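Local coordinates for ferric vibriobactin ABC transporter, periplasmic ferric vibriobactin-binding protein (Vibrio cholerae, PDB 3R5T) that binds the iron-loaded siderophore vibriobactin in the periplasm and probably delivers it to an ABC transporter for uptake into the cell, at residues Trp5-Phe9 and Leu132-Glu137; Val154-Leu160 and Ser192-Val196. One frame throughout, in Å; residues are numbered along the deposited sequence. Where two conformers were deposited one is given.

Contact 1. Residues Trp5-Phe9 and Leu132-Glu137; sequences WPRTF and LATGLE. With EDO (1,2-ethanediol), chain E.
Arg-7 reaches across to the C-terminal end of helix 123-134 and lays its guanidinium over an indole ring with its edge turned to Leu-132 O and Glu-137. Its chain kinks at chi3 (61°), turning the flat end over Trp-5, whose CZ2 lies 3.3 Å from the guanidinium plane, beneath its centre. The Arg-7 group therefore meets the ring with a face and the opposite segment with an edge. From that edge NH1 makes two hydrogen bonds: one of 2.9 Å to Leu-132 O, nearly in the guanidinium plane, and a salt bridge of 2.8 Å to Glu-137 OE2. The carboxylate is approached on its syn side and is turned 49° from the guanidinium. Water 1 closes a second link, accepting from Arg-7 NH2 and donating to Glu-137 OE1, while Arg-7 NE is held by Val-4 O, which fixes the rotation of the guanidinium; the carboxylate is held by OE2 directly and by OE1 through the water.

This joins the N-terminal hairpin, strands 7-10 and 16-19, to the helix end and the turn that leads into helix 137-155. In that turn Gly-135 has positive phi, and the edge of the Trp-5 indole comes up against it, CZ2 lying 3.7 Å from Gly-135 CA. The neighbouring CH2 points at Ala-133 O, a buried carbonyl without a polar partner in the model.

Further along the strand, Phe-9 CG stands anti to the backbone N (chi1 -178°), and CD1 packs 3.6 Å from Ala-133 CB. Both side chains also touch Ile-114 of strand 113-116. An ethanediol, probably from the crystallisation liquor, lies between Phe-9 and Leu-132 CB and donates from O1 to Thr-8 O.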
# COMPACT_ATOMS: atom_id res chain seq x y z
N TRP A 5 9.31 25.75 -11.82
CA TRP A 5 9.55 24.75 -12.84
C TRP A 5 10.53 25.38 -13.80
O TRP A 5 10.44 26.57 -14.06
CB TRP A 5 8.25 24.40 -13.57
CG TRP A 5 7.23 23.88 -12.62
CD1 TRP A 5 6.31 24.62 -11.94
CD2 TRP A 5 7.08 22.53 -12.19
NE1 TRP A 5 5.58 23.80 -11.11
CE2 TRP A 5 6.02 22.51 -11.26
CE3 TRP A 5 7.73 21.33 -12.50
CZ2 TRP A 5 5.61 21.34 -10.63
CZ3 TRP A 5 7.30 20.16 -11.89
CH2 TRP A 5 6.25 20.18 -10.96
N PRO A 6 11.49 24.59 -14.31
CA PRO A 6 11.74 23.17 -14.03
C PRO A 6 12.12 22.90 -12.57
O PRO A 6 12.50 23.81 -11.84
CB PRO A 6 12.94 22.85 -14.93
CG PRO A 6 12.86 23.86 -16.04
CD PRO A 6 12.36 25.10 -15.38
N ARG A 7 11.99 21.65 -12.16
CA ARG A 7 12.50 21.22 -10.86
C ARG A 7 13.11 19.83 -11.00
O ARG A 7 12.81 19.09 -11.95
CB ARG A 7 11.39 21.22 -9.80
CG ARG A 7 10.24 20.28 -10.11
CD ARG A 7 9.15 20.33 -9.04
NE ARG A 7 8.55 21.65 -8.90
CZ ARG A 7 7.61 21.96 -8.00
NH1 ARG A 7 7.16 21.02 -7.16
NH2 ARG A 7 7.13 23.19 -7.93
N THR A 8 13.97 19.49 -10.06
CA THR A 8 14.66 18.21 -10.05
C THR A 8 14.02 17.30 -9.02
O THR A 8 13.73 17.72 -7.91
CB THR A 8 16.14 18.38 -9.69
OG1 THR A 8 16.80 19.11 -10.72
CG2 THR A 8 16.82 17.02 -9.51
N PHE A 9 13.78 16.06 -9.43
CA PHE A 9 13.22 15.03 -8.57
C PHE A 9 14.29 13.99 -8.30
O PHE A 9 14.94 13.48 -9.23
CB PHE A 9 12.01 14.38 -9.26
CG PHE A 9 11.33 13.33 -8.42
CD1 PHE A 9 10.34 13.69 -7.51
CD2 PHE A 9 11.70 11.99 -8.51
CE1 PHE A 9 9.71 12.73 -6.73
CE2 PHE A 9 11.09 11.03 -7.73
CZ PHE A 9 10.10 11.40 -6.82
N LEU A 132 5.58 16.63 -4.49
CA LEU A 132 6.74 17.42 -4.92
C LEU A 132 7.05 17.22 -6.41
O LEU A 132 7.55 18.13 -7.06
CB LEU A 132 7.96 17.10 -4.04
CG LEU A 132 7.80 17.51 -2.57
CD1 LEU A 132 8.73 16.73 -1.64
CD2 LEU A 132 8.03 19.00 -2.41
N ALA A 133 6.74 16.05 -6.96
CA ALA A 133 6.97 15.81 -8.37
C ALA A 133 5.92 16.50 -9.25
O ALA A 133 6.18 16.81 -10.41
CB ALA A 133 6.99 14.30 -8.68
N THR A 134 4.73 16.73 -8.70
CA THR A 134 3.60 17.17 -9.52
C THR A 134 3.15 18.60 -9.22
O THR A 134 2.21 19.10 -9.86
CB THR A 134 2.41 16.24 -9.33
OG1 THR A 134 2.06 16.18 -7.94
CG2 THR A 134 2.75 14.83 -9.79
N GLY A 135 3.78 19.24 -8.24
CA GLY A 135 3.38 20.58 -7.84
C GLY A 135 2.07 20.57 -7.09
O GLY A 135 1.33 21.56 -7.10
N LEU A 136 1.78 19.45 -6.43
CA LEU A 136 0.51 19.30 -5.74
C LEU A 136 0.74 19.23 -4.23
O LEU A 136 0.03 18.53 -3.50
CB LEU A 136 -0.25 18.08 -6.26
CG LEU A 136 -0.65 18.18 -7.74
CD1 LEU A 136 -1.29 16.88 -8.25
CD2 LEU A 136 -1.59 19.36 -7.95
N GLU A 137 1.72 19.98 -3.76
CA GLU A 137 2.04 20.01 -2.33
C GLU A 137 0.85 20.46 -1.47
O GLU A 137 0.63 19.92 -0.38
CB GLU A 137 3.27 20.89 -2.07
CG GLU A 137 4.52 20.42 -2.83
CD GLU A 137 4.72 21.12 -4.18
OE1 GLU A 137 3.74 21.65 -4.75
OE2 GLU A 137 5.87 21.13 -4.67
C1 EDO E . 11.37 16.36 -4.98
O1 EDO E . 11.40 17.05 -6.24
C2 EDO E . 12.25 15.11 -5.04
O2 EDO E . 13.64 15.46 -5.03
O HOH W 1 4.64 23.65 -6.41

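Contact 2. Residues Val154-Leu160 and Ser192-Val196; sequences VRDVLDL and SVGVV
Val-193 packs its side chain against Val-154 and Leu-158, forming the apolar side of the contact. Its CG1 meets Val-154 CG1 at 4.0 Å, and CB and CG2 face the Leu-158 methyl CD1, the side chains crossing at a slant in both pairs. Leu-160 adds a third apolar finger: its CD1 rests on the backbone at Gly-194 C, 3.6 Å away, and touches Val-195 CG2 at 3.7 Å. Gly-194, with positive phi, is the C' residue of a Schellman motif that ends helix 185-192, and, since the glycine has no side chain, the leucine methyl lies directly against the backbone here.

The other side is polar and less enclosed. Arg-155, only partly buried, extends CG anti to the backbone N (chi1 -176°), draws its aliphatic part past Val-193, with CG 3.7 Å from Val-193 C, and then bends at chi3. NH1 consequently reaches Ser-192 O at 3.0 Å. The bond is nearly straight, with an N-H...O angle of 159°; it approaches the carbonyl almost end-on and lies close to the guanidinium plane. Arg-155 was deposited in two conformers, so this bond describes one of them. Where the backbones come closest, Arg-155 CA lying 4.2 Å from Val-193 CA, water 2 bridges them, donating to Arg-155 O and Val-193 O.

The contact thereby ties the end of helix 137-155 and the chain after it to the capped end of helix 185-192. Val-193 and Ser-192 also touch Thr-151 of helix 137-155, while helix 272-286 packs on Val-154 through Ile-279 and Leu-283, and on Leu-160 through Phe-286.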
# COMPACT_ATOMS: atom_id res chain seq x y z
N VAL A 154 -9.89 8.48 15.91
CA VAL A 154 -10.12 7.06 15.97
C VAL A 154 -9.28 6.42 17.06
O VAL A 154 -9.77 5.59 17.84
CB VAL A 154 -9.80 6.40 14.61
CG1 VAL A 154 -9.82 4.89 14.74
CG2 VAL A 154 -10.76 6.89 13.52
N ARG A 155 -8.01 6.80 17.12
CA ARG A 155 -7.09 6.26 18.12
C ARG A 155 -7.68 6.38 19.52
O ARG A 155 -7.51 5.49 20.36
CB ARG A 155 -5.75 6.98 18.02
CG ARG A 155 -4.67 6.44 18.94
CD ARG A 155 -3.31 7.02 18.55
NE ARG A 155 -3.24 8.45 18.83
CZ ARG A 155 -3.15 9.40 17.90
NH1 ARG A 155 -3.13 9.09 16.61
NH2 ARG A 155 -3.08 10.67 18.27
N ASP A 156 -8.38 7.49 19.77
CA ASP A 156 -8.97 7.79 21.07
C ASP A 156 -10.23 7.01 21.43
O ASP A 156 -10.66 7.03 22.59
CB ASP A 156 -9.29 9.29 21.17
CG ASP A 156 -8.06 10.13 21.37
OD1 ASP A 156 -7.02 9.58 21.79
OD2 ASP A 156 -8.15 11.36 21.14
N VAL A 157 -10.84 6.34 20.46
CA VAL A 157 -12.06 5.58 20.74
C VAL A 157 -11.91 4.06 20.59
O VAL A 157 -12.80 3.31 21.00
CB VAL A 157 -13.25 6.04 19.86
CG1 VAL A 157 -13.52 7.53 20.06
CG2 VAL A 157 -12.99 5.72 18.39
N LEU A 158 -10.81 3.60 20.00
CA LEU A 158 -10.63 2.16 19.87
C LEU A 158 -10.26 1.51 21.20
O LEU A 158 -9.44 2.03 21.96
CB LEU A 158 -9.54 1.82 18.84
CG LEU A 158 -9.72 2.27 17.39
CD1 LEU A 158 -8.54 1.81 16.57
CD2 LEU A 158 -11.02 1.75 16.81
N ASP A 159 -10.91 0.39 21.48
CA ASP A 159 -10.52 -0.45 22.59
C ASP A 159 -9.85 -1.70 22.02
O ASP A 159 -10.49 -2.73 21.85
CB ASP A 159 -11.74 -0.84 23.44
CG ASP A 159 -12.21 0.30 24.34
OD1 ASP A 159 -13.39 0.28 24.74
OD2 ASP A 159 -11.41 1.21 24.65
N LEU A 160 -8.57 -1.58 21.71
CA LEU A 160 -7.82 -2.67 21.11
C LEU A 160 -7.52 -3.76 22.13
O LEU A 160 -7.46 -3.49 23.33
CB LEU A 160 -6.51 -2.16 20.52
CG LEU A 160 -6.63 -1.17 19.36
CD1 LEU A 160 -5.30 -0.46 19.12
CD2 LEU A 160 -7.14 -1.88 18.09
N SER A 192 -0.59 4.01 13.83
CA SER A 192 -1.16 5.36 13.95
C SER A 192 -2.48 5.41 14.72
O SER A 192 -2.84 6.46 15.24
CB SER A 192 -1.32 6.03 12.58
OG SER A 192 -2.42 5.50 11.86
N VAL A 193 -3.19 4.28 14.79
CA VAL A 193 -4.38 4.22 15.62
C VAL A 193 -4.17 3.44 16.92
O VAL A 193 -5.14 2.99 17.53
CB VAL A 193 -5.59 3.68 14.84
CG1 VAL A 193 -5.95 4.64 13.71
CG2 VAL A 193 -5.30 2.27 14.30
N GLY A 194 -2.91 3.28 17.30
CA GLY A 194 -2.57 2.77 18.62
C GLY A 194 -2.19 1.30 18.72
O GLY A 194 -1.98 0.80 19.83
N VAL A 195 -2.14 0.60 17.59
CA VAL A 195 -1.70 -0.78 17.61
C VAL A 195 -0.20 -0.84 17.84
O VAL A 195 0.55 -0.04 17.29
CB VAL A 195 -2.01 -1.50 16.26
CG1 VAL A 195 -1.55 -2.95 16.32
CG2 VAL A 195 -3.51 -1.42 15.97
N VAL A 196 0.23 -1.80 18.66
CA VAL A 196 1.65 -2.04 18.88
C VAL A 196 2.04 -3.26 18.06
O VAL A 196 1.47 -4.35 18.24
CB VAL A 196 1.96 -2.26 20.37
CG1 VAL A 196 3.43 -2.53 20.56
CG2 VAL A 196 1.50 -1.05 21.21
O HOH W 2 -6.17 2.99 20.21

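In the fold
The two contacts lie in series along the chain, their centres 35 Å apart and their nearest atoms about 19 Å apart. Helix 137-155 links them: contact 1 takes in its start and contact 2 its end, as in this family, where a long helix spans the two lobes of the binding protein. Each is partly buried, well away from the chain centre, and each uses a helix terminus with a positive-phi glycine. Contact 1 serves the lobe with the parallel sheet and relies on a charged pair and the edge of an indole ring; contact 2 serves the lobe with the mixed sheet and is mainly aliphatic, with an arginine-to-carbonyl bond at its margin.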